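Sulfate transporter 4.1, chloroplastic (Arabidopsis thaliana, PDB 7LHV) cotransports sulfate together with protons across the membrane and may play a role in regulating sulfate assimilation. Local coordinates at residues H206-G211 against T466-I471; D449-L454 against R460-W465; V155-S160 against I218-S223; I187-M192 against L339-A344; V270-G275 against A441-V446. One frame throughout, in Å; residues are numbered along the deposited sequence.

Contacts 1 to 4 are buried between helices of the transmembrane part, whereas contact 5 is a small polar meeting at its surface. Helix 206-229 serves contacts 1 and 3 at different points along its length, and helix 459-474 serves contacts 1 and 2. Contact 3 is purely aliphatic; contact 2 packs an alanine and a leucine against two aromatic rings, with a salt bridge beside it. Contact 1 packs a valine, a threonine, a serine and a glycine, and contact 4 sets a buried glutamate against a threonine and an alanine, both beside a bound lipid. Contact 5 depends on one lysine. Contact 3 touches contact 4 through Leu158 and Ile340, and contact 5 through Ile220 and Val442.

Contact 1 of 5, residues H206-G211 against T466-I471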
# COMPACT_ATOMS: atom_id res chain seq x y z
N HIS A 206 0.76 -15.11 -2.35
CA HIS A 206 0.83 -16.40 -1.68
C HIS A 206 2.27 -16.83 -1.43
O HIS A 206 2.53 -17.59 -0.50
CB HIS A 206 0.10 -17.46 -2.50
CG HIS A 206 0.14 -18.82 -1.88
ND1 HIS A 206 -0.45 -19.10 -0.66
CD2 HIS A 206 0.69 -19.98 -2.30
CE1 HIS A 206 -0.26 -20.38 -0.37
NE2 HIS A 206 0.43 -20.93 -1.35
N SER A 207 3.21 -16.35 -2.24
CA SER A 207 4.62 -16.67 -2.01
C SER A 207 5.10 -16.10 -0.69
O SER A 207 5.85 -16.75 0.05
CB SER A 207 5.47 -16.16 -3.16
OG SER A 207 4.94 -16.58 -4.41
N VAL A 208 4.70 -14.86 -0.38
CA VAL A 208 5.09 -14.24 0.88
C VAL A 208 4.55 -15.03 2.06
O VAL A 208 5.27 -15.31 3.03
CB VAL A 208 4.62 -12.78 0.90
CG1 VAL A 208 4.54 -12.26 2.32
CG2 VAL A 208 5.56 -11.91 0.08
N ILE A 209 3.27 -15.42 1.99
CA ILE A 209 2.66 -16.18 3.07
C ILE A 209 3.34 -17.54 3.21
O ILE A 209 3.59 -18.00 4.33
CB ILE A 209 1.15 -16.33 2.83
CG1 ILE A 209 0.49 -14.96 2.74
CG2 ILE A 209 0.51 -17.16 3.92
CD1 ILE A 209 -0.89 -14.99 2.12
N SER A 210 3.64 -18.19 2.09
CA SER A 210 4.29 -19.50 2.15
C SER A 210 5.68 -19.40 2.76
O SER A 210 6.06 -20.25 3.58
CB SER A 210 4.36 -20.10 0.75
OG SER A 210 5.07 -21.33 0.76
N GLY A 211 6.45 -18.39 2.38
CA GLY A 211 7.77 -18.22 2.97
C GLY A 211 7.72 -17.91 4.45
O GLY A 211 8.49 -18.47 5.24
N THR A 466 11.95 -16.42 -1.02
CA THR A 466 13.25 -16.58 -0.38
C THR A 466 13.55 -15.42 0.57
O THR A 466 14.04 -15.64 1.68
CB THR A 466 14.34 -16.70 -1.44
OG1 THR A 466 14.02 -17.78 -2.33
CG2 THR A 466 15.68 -16.99 -0.78
N ILE A 467 13.27 -14.19 0.14
CA ILE A 467 13.55 -13.04 0.99
C ILE A 467 12.71 -13.09 2.25
O ILE A 467 13.22 -12.91 3.37
CB ILE A 467 13.31 -11.73 0.21
CG1 ILE A 467 14.49 -11.43 -0.71
CG2 ILE A 467 13.07 -10.57 1.16
CD1 ILE A 467 14.22 -10.33 -1.71
N THR A 468 11.41 -13.37 2.11
CA THR A 468 10.55 -13.42 3.29
C THR A 468 10.97 -14.54 4.23
O THR A 468 11.05 -14.33 5.45
CB THR A 468 9.09 -13.61 2.86
OG1 THR A 468 8.76 -12.64 1.87
CG2 THR A 468 8.17 -13.44 4.05
N SER A 469 11.28 -15.72 3.69
CA SER A 469 11.68 -16.84 4.53
C SER A 469 12.98 -16.53 5.27
O SER A 469 13.08 -16.75 6.48
CB SER A 469 11.84 -18.10 3.68
OG SER A 469 12.38 -19.16 4.44
N THR A 470 13.98 -16.01 4.56
CA THR A 470 15.27 -15.73 5.19
C THR A 470 15.14 -14.65 6.26
O THR A 470 15.71 -14.78 7.35
CB THR A 470 16.29 -15.31 4.13
OG1 THR A 470 16.54 -16.42 3.26
CG2 THR A 470 17.59 -14.89 4.78
N ILE A 471 14.39 -13.59 5.98
CA ILE A 471 14.27 -12.50 6.94
C ILE A 471 13.49 -12.95 8.16
O ILE A 471 13.86 -12.62 9.30
CB ILE A 471 13.65 -11.26 6.27
CG1 ILE A 471 14.71 -10.54 5.44
CG2 ILE A 471 13.06 -10.32 7.30
CD1 ILE A 471 14.18 -9.36 4.68
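Val208 and Thr468 meet with their side chains at about a right angle, in a close helix pair of the SLC26 transmembrane fold: helix 206-229 against helix 459-474. Each branch of Thr468 meets a different part of Val208. The hydroxyl OG1 lies 3.7 Å from CG2 of Val208, while the methyl CG2 rests 3.6 Å from the backbone O of Val208. With chi1 at -51°, Thr468 keeps OG1 beside its own backbone N, where it is hydrogen-bonded to Leu464 O one turn back, which leaves the methyl, anti to the backbone N, over the carbonyl oxygen of Val208. A glycine in place of Thr468 would probably open a gap beside Val208 and leave Leu464 O without this hydroxyl partner. Val208 also touches Ser488 of helix 477-496 and a bound sphingosine 1-phosphate, so this junction backs directly onto a lipid site. One turn further along, Gly211, with no side chain, lies where the two backbones come close, its CA being 4.4 Å from CA of Ser469. Ser469 in turn lays its CB 3.7 Å from Gly211 O.

Contact 2 of 5, residues D449-L454 against R460-W465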
# COMPACT_ATOMS: atom_id res chain seq x y z
N ASP A 449 8.08 -27.38 -1.63
CA ASP A 449 7.54 -27.71 -2.94
C ASP A 449 7.09 -26.46 -3.68
O ASP A 449 7.32 -26.34 -4.89
CB ASP A 449 6.38 -28.70 -2.79
CG ASP A 449 6.81 -30.14 -2.94
OD1 ASP A 449 7.99 -30.37 -3.30
OD2 ASP A 449 5.98 -31.04 -2.70
N GLU A 450 6.46 -25.53 -2.97
CA GLU A 450 6.09 -24.27 -3.61
C GLU A 450 7.32 -23.47 -4.00
O GLU A 450 7.32 -22.77 -5.01
CB GLU A 450 5.20 -23.44 -2.69
CG GLU A 450 4.54 -22.26 -3.36
CD GLU A 450 3.51 -22.68 -4.40
OE1 GLU A 450 2.97 -23.80 -4.27
OE2 GLU A 450 3.25 -21.90 -5.34
N ALA A 451 8.39 -23.56 -3.21
CA ALA A 451 9.63 -22.88 -3.58
C ALA A 451 10.19 -23.43 -4.89
O ALA A 451 10.61 -22.67 -5.76
CB ALA A 451 10.66 -23.01 -2.46
N ILE A 452 10.18 -24.76 -5.04
CA ILE A 452 10.64 -25.37 -6.28
C ILE A 452 9.74 -24.96 -7.44
O ILE A 452 10.22 -24.65 -8.54
CB ILE A 452 10.73 -26.89 -6.12
CG1 ILE A 452 11.83 -27.26 -5.13
CG2 ILE A 452 10.98 -27.56 -7.46
CD1 ILE A 452 11.88 -28.73 -4.80
N PHE A 453 8.43 -24.96 -7.22
CA PHE A 453 7.49 -24.57 -8.27
C PHE A 453 7.72 -23.12 -8.70
O PHE A 453 7.71 -22.81 -9.89
CB PHE A 453 6.06 -24.77 -7.79
CG PHE A 453 5.02 -24.38 -8.79
CD1 PHE A 453 4.76 -25.19 -9.88
CD2 PHE A 453 4.30 -23.21 -8.64
CE1 PHE A 453 3.80 -24.83 -10.80
CE2 PHE A 453 3.34 -22.85 -9.56
CZ PHE A 453 3.09 -23.66 -10.64
N LEU A 454 7.92 -22.23 -7.73
CA LEU A 454 8.19 -20.83 -8.05
C LEU A 454 9.49 -20.68 -8.82
O LEU A 454 9.57 -19.91 -9.78
CB LEU A 454 8.23 -19.99 -6.77
CG LEU A 454 6.92 -19.89 -5.99
CD1 LEU A 454 7.11 -19.02 -4.76
CD2 LEU A 454 5.82 -19.36 -6.86
N ARG A 460 10.40 -13.99 -9.88
CA ARG A 460 10.08 -12.89 -8.98
C ARG A 460 9.37 -13.40 -7.73
O ARG A 460 9.69 -12.98 -6.61
CB ARG A 460 9.21 -11.86 -9.70
CG ARG A 460 8.78 -10.70 -8.83
CD ARG A 460 7.49 -10.09 -9.33
NE ARG A 460 6.34 -10.93 -9.02
CZ ARG A 460 5.10 -10.68 -9.41
NH1 ARG A 460 4.80 -9.61 -10.12
NH2 ARG A 460 4.13 -11.53 -9.07
N ASP A 461 8.42 -14.31 -7.90
CA ASP A 461 7.75 -14.92 -6.76
C ASP A 461 8.72 -15.75 -5.93
O ASP A 461 8.64 -15.78 -4.70
CB ASP A 461 6.57 -15.77 -7.22
CG ASP A 461 5.43 -14.94 -7.76
OD1 ASP A 461 5.42 -13.71 -7.54
OD2 ASP A 461 4.53 -15.51 -8.41
N PHE A 462 9.66 -16.44 -6.59
CA PHE A 462 10.67 -17.18 -5.86
C PHE A 462 11.55 -16.24 -5.04
O PHE A 462 11.92 -16.56 -3.91
CB PHE A 462 11.53 -18.01 -6.82
CG PHE A 462 12.66 -18.72 -6.15
CD1 PHE A 462 12.45 -19.94 -5.52
CD2 PHE A 462 13.94 -18.19 -6.14
CE1 PHE A 462 13.49 -20.60 -4.90
CE2 PHE A 462 14.97 -18.85 -5.51
CZ PHE A 462 14.75 -20.06 -4.90
N SER A 463 11.92 -15.09 -5.61
CA SER A 463 12.71 -14.12 -4.87
C SER A 463 11.95 -13.60 -3.66
O SER A 463 12.52 -13.45 -2.57
CB SER A 463 13.12 -12.97 -5.78
OG SER A 463 13.99 -13.42 -6.80
N LEU A 464 10.65 -13.31 -3.83
CA LEU A 464 9.84 -12.88 -2.69
C LEU A 464 9.79 -13.96 -1.62
O LEU A 464 9.94 -13.67 -0.42
CB LEU A 464 8.43 -12.53 -3.16
CG LEU A 464 8.23 -11.17 -3.81
CD1 LEU A 464 6.78 -10.99 -4.22
CD2 LEU A 464 8.65 -10.07 -2.85
N TRP A 465 9.58 -15.21 -2.03
CA TRP A 465 9.52 -16.32 -1.08
C TRP A 465 10.82 -16.45 -0.31
O TRP A 465 10.83 -16.55 0.92
CB TRP A 465 9.21 -17.62 -1.83
CG TRP A 465 8.98 -18.82 -0.96
CD1 TRP A 465 7.78 -19.30 -0.54
CD2 TRP A 465 9.97 -19.69 -0.41
NE1 TRP A 465 7.95 -20.41 0.23
CE2 TRP A 465 9.29 -20.68 0.33
CE3 TRP A 465 11.36 -19.74 -0.47
CZ2 TRP A 465 9.96 -21.69 1.01
CZ3 TRP A 465 12.02 -20.75 0.20
CH2 TRP A 465 11.32 -21.71 0.93
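Ala451 sets its methyl over the six-membered ring of Trp465 in a CH-pi contact, CB lying 3.6 Å from the ring centroid and only 6° off the normal. This belongs to the tightly packed inner side of a helical hairpin: helices 448-457 and 459-474 follow one another in the chain and run back antiparallel, at 145° with 8.8 Å between the axes of the two segments. Leu454 fills the middle. Its CB meets CB of Phe462 at 3.8 Å, and both methyls rest on Asp461, CD1 3.6 Å from its O and CD2 beside its CB. Phe462, with CG anti to its backbone N (chi1 176°), turns its ring edge to the first helix, so that CD1 faces Ala451 O at 3.3 Å.

The apolar packing ends at Asp461, whose CB still packs while its carboxylate turns to polar partners. The guanidinium of Arg460 grips its sequence neighbour side-on: NE and NH2 both address OD1 of Asp461, NH2 at 3.0 Å, with the carboxylate oxygen in the guanidinium plane. OD2 is bonded instead to Ser584 of the second subunit, in its STAS domain. The loose side is the outer one, where Ile452 and Ser463 point away from the partner helix and are exposed.

Trp465 also ties the hairpin to helix 206-229, its NE1 being hydrogen-bonded to Ser210 OG. The apolar interior is thus what joins the two helices, while Asp461 is shared between an arginine of its own chain and a serine of the other subunit, consistent with a polar link across the dimer at the hairpin's edge.

Contact 3 of 5, residues V155-S160 against I218-S223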
# COMPACT_ATOMS: atom_id res chain seq x y z
N VAL A 155 -0.78 -19.49 15.00
CA VAL A 155 -1.38 -18.57 15.96
C VAL A 155 -0.80 -18.80 17.35
O VAL A 155 -0.58 -17.84 18.10
CB VAL A 155 -2.91 -18.72 15.95
CG1 VAL A 155 -3.52 -18.08 17.17
CG2 VAL A 155 -3.48 -18.10 14.69
N SER A 156 -0.52 -20.05 17.70
CA SER A 156 0.14 -20.33 18.97
C SER A 156 1.53 -19.71 19.02
O SER A 156 1.93 -19.16 20.05
CB SER A 156 0.21 -21.84 19.21
OG SER A 156 -1.08 -22.39 19.38
N LEU A 157 2.27 -19.79 17.92
CA LEU A 157 3.59 -19.16 17.87
C LEU A 157 3.50 -17.65 18.03
O LEU A 157 4.30 -17.05 18.75
CB LEU A 157 4.29 -19.51 16.56
CG LEU A 157 5.57 -18.75 16.27
CD1 LEU A 157 6.67 -19.15 17.23
CD2 LEU A 157 6.00 -18.98 14.84
N LEU A 158 2.53 -17.02 17.36
CA LEU A 158 2.37 -15.57 17.48
C LEU A 158 1.97 -15.17 18.90
O LEU A 158 2.46 -14.17 19.43
CB LEU A 158 1.35 -15.07 16.47
CG LEU A 158 1.70 -15.32 15.01
CD1 LEU A 158 0.56 -14.86 14.11
CD2 LEU A 158 2.98 -14.61 14.64
N VAL A 159 1.07 -15.94 19.51
CA VAL A 159 0.67 -15.67 20.89
C VAL A 159 1.86 -15.79 21.82
O VAL A 159 2.07 -14.95 22.70
CB VAL A 159 -0.47 -16.62 21.30
CG1 VAL A 159 -0.62 -16.66 22.81
CG2 VAL A 159 -1.77 -16.20 20.65
N SER A 160 2.67 -16.84 21.64
CA SER A 160 3.87 -16.99 22.46
C SER A 160 4.82 -15.83 22.25
O SER A 160 5.42 -15.32 23.21
CB SER A 160 4.56 -18.31 22.12
OG SER A 160 5.84 -18.37 22.73
N ILE A 218 10.06 -23.70 10.82
CA ILE A 218 11.42 -24.00 11.26
C ILE A 218 11.68 -23.44 12.65
O ILE A 218 12.30 -24.10 13.50
CB ILE A 218 12.45 -23.48 10.23
CG1 ILE A 218 12.36 -24.29 8.94
CG2 ILE A 218 13.85 -23.56 10.79
CD1 ILE A 218 13.19 -23.74 7.82
N VAL A 219 11.21 -22.22 12.91
CA VAL A 219 11.39 -21.61 14.23
C VAL A 219 10.66 -22.43 15.29
O VAL A 219 11.19 -22.64 16.39
CB VAL A 219 10.91 -20.15 14.21
CG1 VAL A 219 10.73 -19.63 15.63
CG2 VAL A 219 11.89 -19.29 13.45
N ILE A 220 9.45 -22.90 14.99
CA ILE A 220 8.69 -23.70 15.94
C ILE A 220 9.42 -25.00 16.26
O ILE A 220 9.52 -25.40 17.42
CB ILE A 220 7.28 -23.97 15.39
CG1 ILE A 220 6.43 -22.70 15.44
CG2 ILE A 220 6.60 -25.06 16.18
CD1 ILE A 220 5.20 -22.76 14.57
N GLY A 221 9.93 -25.67 15.23
CA GLY A 221 10.68 -26.90 15.47
C GLY A 221 11.92 -26.68 16.30
O GLY A 221 12.22 -27.45 17.23
N LEU A 222 12.68 -25.63 15.99
CA LEU A 222 13.89 -25.34 16.76
C LEU A 222 13.58 -24.87 18.17
O LEU A 222 14.43 -25.00 19.05
CB LEU A 222 14.74 -24.30 16.03
CG LEU A 222 15.60 -24.85 14.89
CD1 LEU A 222 16.49 -23.77 14.33
CD2 LEU A 222 16.42 -26.03 15.36
N SER A 223 12.40 -24.32 18.41
CA SER A 223 12.01 -23.98 19.77
C SER A 223 11.60 -25.23 20.54
O SER A 223 11.87 -25.34 21.74
CB SER A 223 10.86 -22.97 19.76
OG SER A 223 11.30 -21.71 19.28
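Leu157 lays its forked end over the outer part of Ile220, its CD2 methyl 3.8 Å from CG1 of the isoleucine. The two side chains cross obliquely, and nearly all of Leu157 takes part: CB sits 3.9 Å from Ile220 CD1, and the other methyl, CD1, flanks CG1 at 4.0 Å. Ile220 leaves its helix at an angle to the partner, but its torsion puts CG1 anti to the carbonyl carbon (chi1 -72°), which carries CG1 and CD1 across to the leucine. Val219 adds a looser touch, CG1 to Leu157 CD1 at 4.4 Å. The contact joins helix 153-166 to helix 206-229 inside the membrane part of this SLC26 transporter, with the nearest CA atoms, those of Leu157 and Ile220, 7.1 Å apart. Helix 91-119 covers the site from another direction, Leu119 resting on Ile220, and Val219 also packs on Ile239. Within helix 206-229 the hydroxyl of Ser223 folds back onto Val219 O at 3.0 Å, meeting it from above the carbonyl plane, on the face opposite the backbone N of Ser223. With only aliphatic carbons touching between the two segments, the contact is one of dispersion and shape, and lacks the directionality of a polar bond.

Contact 4 of 5, residues I187-M192 against L339-A344; sequences ILECIM and LITGVA
The one flat group here, the carboxylate of Glu189, divides its two oxygens between two helices: OE1 is turned to the methyl of Ala344, while OE2 is hydrogen-bonded to Asn376 ND2 of helix 365-381. It sits at a crossing of two membrane helices of the SLC26 fold, 173-194 and 330-358, whose segments cross at -50° with 9.8 Å between their axes. The aliphatic stem of Glu189 is extended beyond CG and runs antiparallel alongside the Thr341 side chain, CG meeting the threonine methyl CG2 at 3.7 Å. With CG anti to the carbonyl carbon (chi1 -67°), this chain leans toward the partner helix although its CB does not face it. Leu188 approaches the same threonine at about a right angle. The same segment of helix 330-358 meets a bound sphingosine 1-phosphate, at Leu339 and Gly342, so Thr341 sits between a lipid site and the glutamate. A leucine in place of Glu189 would probably leave Asn376 ND2 without its acceptor and lose this polar tie from helix 173-194 to helix 365-381. Thr341 keeps its own hydroxyl occupied within its helix, OG1 being hydrogen-bonded to Ser337 O. That same OG1 has CB of Leu188 beside it at 3.7 Å.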
# COMPACT_ATOMS: atom_id res chain seq x y z
N ILE A 187 -12.89 -9.23 18.41
CA ILE A 187 -13.48 -7.93 18.12
C ILE A 187 -13.01 -7.42 16.76
O ILE A 187 -13.82 -6.92 15.96
CB ILE A 187 -13.18 -6.93 19.25
CG1 ILE A 187 -14.16 -7.12 20.40
CG2 ILE A 187 -13.23 -5.51 18.74
CD1 ILE A 187 -13.78 -6.38 21.65
N LEU A 188 -11.71 -7.53 16.48
CA LEU A 188 -11.20 -7.08 15.19
C LEU A 188 -11.80 -7.88 14.05
O LEU A 188 -12.14 -7.32 13.00
CB LEU A 188 -9.68 -7.16 15.16
CG LEU A 188 -8.93 -6.01 15.84
CD1 LEU A 188 -7.44 -6.25 15.79
CD2 LEU A 188 -9.28 -4.69 15.20
N GLU A 189 -11.94 -9.20 14.22
CA GLU A 189 -12.54 -10.03 13.18
C GLU A 189 -14.00 -9.67 12.95
O GLU A 189 -14.45 -9.60 11.80
CB GLU A 189 -12.40 -11.50 13.55
CG GLU A 189 -10.98 -12.01 13.55
CD GLU A 189 -10.91 -13.50 13.79
OE1 GLU A 189 -9.85 -14.11 13.53
OE2 GLU A 189 -11.92 -14.06 14.26
N CYS A 190 -14.75 -9.44 14.02
CA CYS A 190 -16.15 -9.04 13.86
C CYS A 190 -16.26 -7.70 13.16
O CYS A 190 -17.15 -7.50 12.33
CB CYS A 190 -16.84 -9.00 15.22
SG CYS A 190 -17.51 -10.59 15.76
N ILE A 191 -15.37 -6.76 13.49
CA ILE A 191 -15.39 -5.45 12.83
C ILE A 191 -15.07 -5.60 11.35
O ILE A 191 -15.75 -5.02 10.49
CB ILE A 191 -14.42 -4.49 13.53
CG1 ILE A 191 -15.06 -3.91 14.79
CG2 ILE A 191 -13.99 -3.38 12.60
CD1 ILE A 191 -14.10 -3.15 15.67
N MET A 192 -14.04 -6.38 11.02
CA MET A 192 -13.65 -6.54 9.63
C MET A 192 -14.64 -7.39 8.84
O MET A 192 -14.62 -7.35 7.60
CB MET A 192 -12.25 -7.15 9.54
CG MET A 192 -11.16 -6.27 10.11
SD MET A 192 -10.51 -5.07 8.94
CE MET A 192 -9.63 -6.14 7.81
N LEU A 339 -2.28 -8.81 13.51
CA LEU A 339 -1.52 -9.81 12.77
C LEU A 339 -2.24 -11.15 12.76
O LEU A 339 -2.49 -11.72 11.69
CB LEU A 339 -0.12 -9.96 13.38
CG LEU A 339 0.77 -11.08 12.86
CD1 LEU A 339 0.96 -10.97 11.36
CD2 LEU A 339 2.11 -11.04 13.57
N ILE A 340 -2.62 -11.64 13.94
CA ILE A 340 -3.39 -12.88 14.01
C ILE A 340 -4.66 -12.76 13.18
O ILE A 340 -4.98 -13.66 12.40
CB ILE A 340 -3.72 -13.22 15.48
CG1 ILE A 340 -2.47 -13.71 16.21
CG2 ILE A 340 -4.82 -14.25 15.56
CD1 ILE A 340 -2.63 -13.81 17.70
N THR A 341 -5.36 -11.63 13.29
CA THR A 341 -6.56 -11.43 12.48
C THR A 341 -6.23 -11.54 11.00
O THR A 341 -6.97 -12.19 10.24
CB THR A 341 -7.19 -10.08 12.79
OG1 THR A 341 -7.56 -10.03 14.17
CG2 THR A 341 -8.42 -9.86 11.94
N GLY A 342 -5.11 -10.95 10.58
CA GLY A 342 -4.72 -11.07 9.19
C GLY A 342 -4.58 -12.52 8.77
O GLY A 342 -5.04 -12.91 7.69
N VAL A 343 -4.00 -13.35 9.64
CA VAL A 343 -3.89 -14.78 9.35
C VAL A 343 -5.27 -15.35 9.08
O VAL A 343 -5.49 -16.05 8.08
CB VAL A 343 -3.19 -15.50 10.52
CG1 VAL A 343 -3.38 -17.00 10.40
CG2 VAL A 343 -1.72 -15.15 10.55
N ALA A 344 -6.24 -15.03 9.94
CA ALA A 344 -7.59 -15.54 9.75
C ALA A 344 -8.18 -15.07 8.43
O ALA A 344 -8.96 -15.80 7.81
CB ALA A 344 -8.49 -15.12 10.91

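Contact 5 of 5, residues V270-G275 against A441-V446; sequences VMKHVG and AVSGLV
Lys272 reaches across to Ser443 and is the one residue of its segment that touches the other, in a small contact that joins helix 255-277 to residues 441-446 at the surface of the SLC26 membrane domain. Taken in order, the first segment begins with Val270, whose carbonyl oxygen accepts the backbone N of Val274 and so belongs to the regular helix frame. Met271 comes next and turns to another neighbour, packing on Leu284, Ala288 and Thr291 of helix 284-300.

Lys272 follows and spans the gap. The backbones are far apart, with its CA 10.0 Å from CA of Ala441, so the length of the side chain does the work. Its CG is anti to the backbone N (chi1 174°), which sends the chain out from the helix on the side of the other segment, and the one bend, at chi3 (74°), turns the last carbons and the amine. The amine also has a weak hydrogen bond to Ser440 O, just before the second segment. Past the lysine, Val274 packs on Leu284, and Gly275 closes the turn with its backbone N on Met271 O.

On the other side, Ser443 is hydrogen-bonded through OG to Ser440 O, so serine and lysine gather at one carbonyl. Its oxygen, with a partial negative charge, would probably suit a positively charged amine. Just beyond the serine, the backbone N of Gly444 lies 4.3 Å from Lys272 NZ. The nearest approach is that of the two polar ends, Lys272 NZ and Ser443 OG at 3.2 Å.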
# COMPACT_ATOMS: atom_id res chain seq x y z
N VAL A 270 6.14 -41.97 10.48
CA VAL A 270 5.88 -43.20 9.74
C VAL A 270 4.38 -43.43 9.59
O VAL A 270 3.90 -43.78 8.51
CB VAL A 270 6.58 -44.39 10.43
CG1 VAL A 270 5.94 -45.70 10.01
CG2 VAL A 270 8.06 -44.40 10.11
N MET A 271 3.63 -43.24 10.68
CA MET A 271 2.18 -43.41 10.61
C MET A 271 1.56 -42.42 9.63
O MET A 271 0.68 -42.79 8.84
CB MET A 271 1.57 -43.25 12.00
CG MET A 271 1.81 -44.42 12.93
SD MET A 271 1.18 -44.13 14.59
CE MET A 271 -0.59 -44.21 14.29
N LYS A 272 2.00 -41.16 9.67
CA LYS A 272 1.44 -40.16 8.77
C LYS A 272 1.74 -40.49 7.32
O LYS A 272 0.87 -40.37 6.45
CB LYS A 272 1.98 -38.78 9.14
CG LYS A 272 1.59 -37.68 8.17
CD LYS A 272 1.93 -36.31 8.72
CE LYS A 272 3.42 -36.05 8.65
NZ LYS A 272 3.76 -34.63 8.97
N HIS A 273 2.98 -40.91 7.03
CA HIS A 273 3.34 -41.26 5.66
C HIS A 273 2.56 -42.48 5.17
O HIS A 273 2.13 -42.52 4.02
CB HIS A 273 4.84 -41.50 5.55
CG HIS A 273 5.63 -40.25 5.29
ND1 HIS A 273 5.47 -39.10 6.04
CD2 HIS A 273 6.58 -39.97 4.37
CE1 HIS A 273 6.29 -38.17 5.59
NE2 HIS A 273 6.98 -38.67 4.58
N VAL A 274 2.38 -43.48 6.03
CA VAL A 274 1.61 -44.66 5.63
C VAL A 274 0.16 -44.27 5.37
O VAL A 274 -0.45 -44.72 4.39
CB VAL A 274 1.72 -45.76 6.70
CG1 VAL A 274 0.65 -46.82 6.48
CG2 VAL A 274 3.10 -46.38 6.67
N GLY A 275 -0.41 -43.43 6.23
CA GLY A 275 -1.78 -43.00 6.03
C GLY A 275 -1.97 -42.21 4.75
O GLY A 275 -2.97 -42.39 4.04
N ALA A 441 3.65 -31.99 13.57
CA ALA A 441 2.62 -31.13 12.99
C ALA A 441 3.23 -30.06 12.09
O ALA A 441 2.68 -29.75 11.03
CB ALA A 441 1.79 -30.49 14.09
N VAL A 442 4.36 -29.48 12.51
CA VAL A 442 4.96 -28.39 11.73
C VAL A 442 5.94 -28.87 10.67
O VAL A 442 6.40 -28.06 9.86
CB VAL A 442 5.68 -27.38 12.64
CG1 VAL A 442 4.72 -26.85 13.69
CG2 VAL A 442 6.89 -28.02 13.30
N SER A 443 6.28 -30.16 10.65
CA SER A 443 7.14 -30.67 9.58
C SER A 443 6.47 -30.54 8.23
O SER A 443 7.15 -30.34 7.21
CB SER A 443 7.53 -32.12 9.85
OG SER A 443 6.47 -32.99 9.50
N GLY A 444 5.15 -30.66 8.18
CA GLY A 444 4.43 -30.48 6.93
C GLY A 444 4.22 -29.04 6.52
O GLY A 444 3.77 -28.80 5.39
N LEU A 445 4.53 -28.09 7.39
CA LEU A 445 4.41 -26.67 7.07
C LEU A 445 5.63 -26.10 6.37
O LEU A 445 5.55 -25.00 5.83
CB LEU A 445 4.13 -25.86 8.34
CG LEU A 445 2.86 -26.20 9.12
CD1 LEU A 445 2.69 -25.25 10.28
CD2 LEU A 445 1.65 -26.17 8.21
N VAL A 446 6.76 -26.82 6.36
CA VAL A 446 7.95 -26.37 5.64
C VAL A 446 7.71 -26.69 4.17
O VAL A 446 7.97 -27.80 3.71
CB VAL A 446 9.22 -27.04 6.17
CG1 VAL A 446 10.43 -26.48 5.44
CG2 VAL A 446 9.35 -26.82 7.66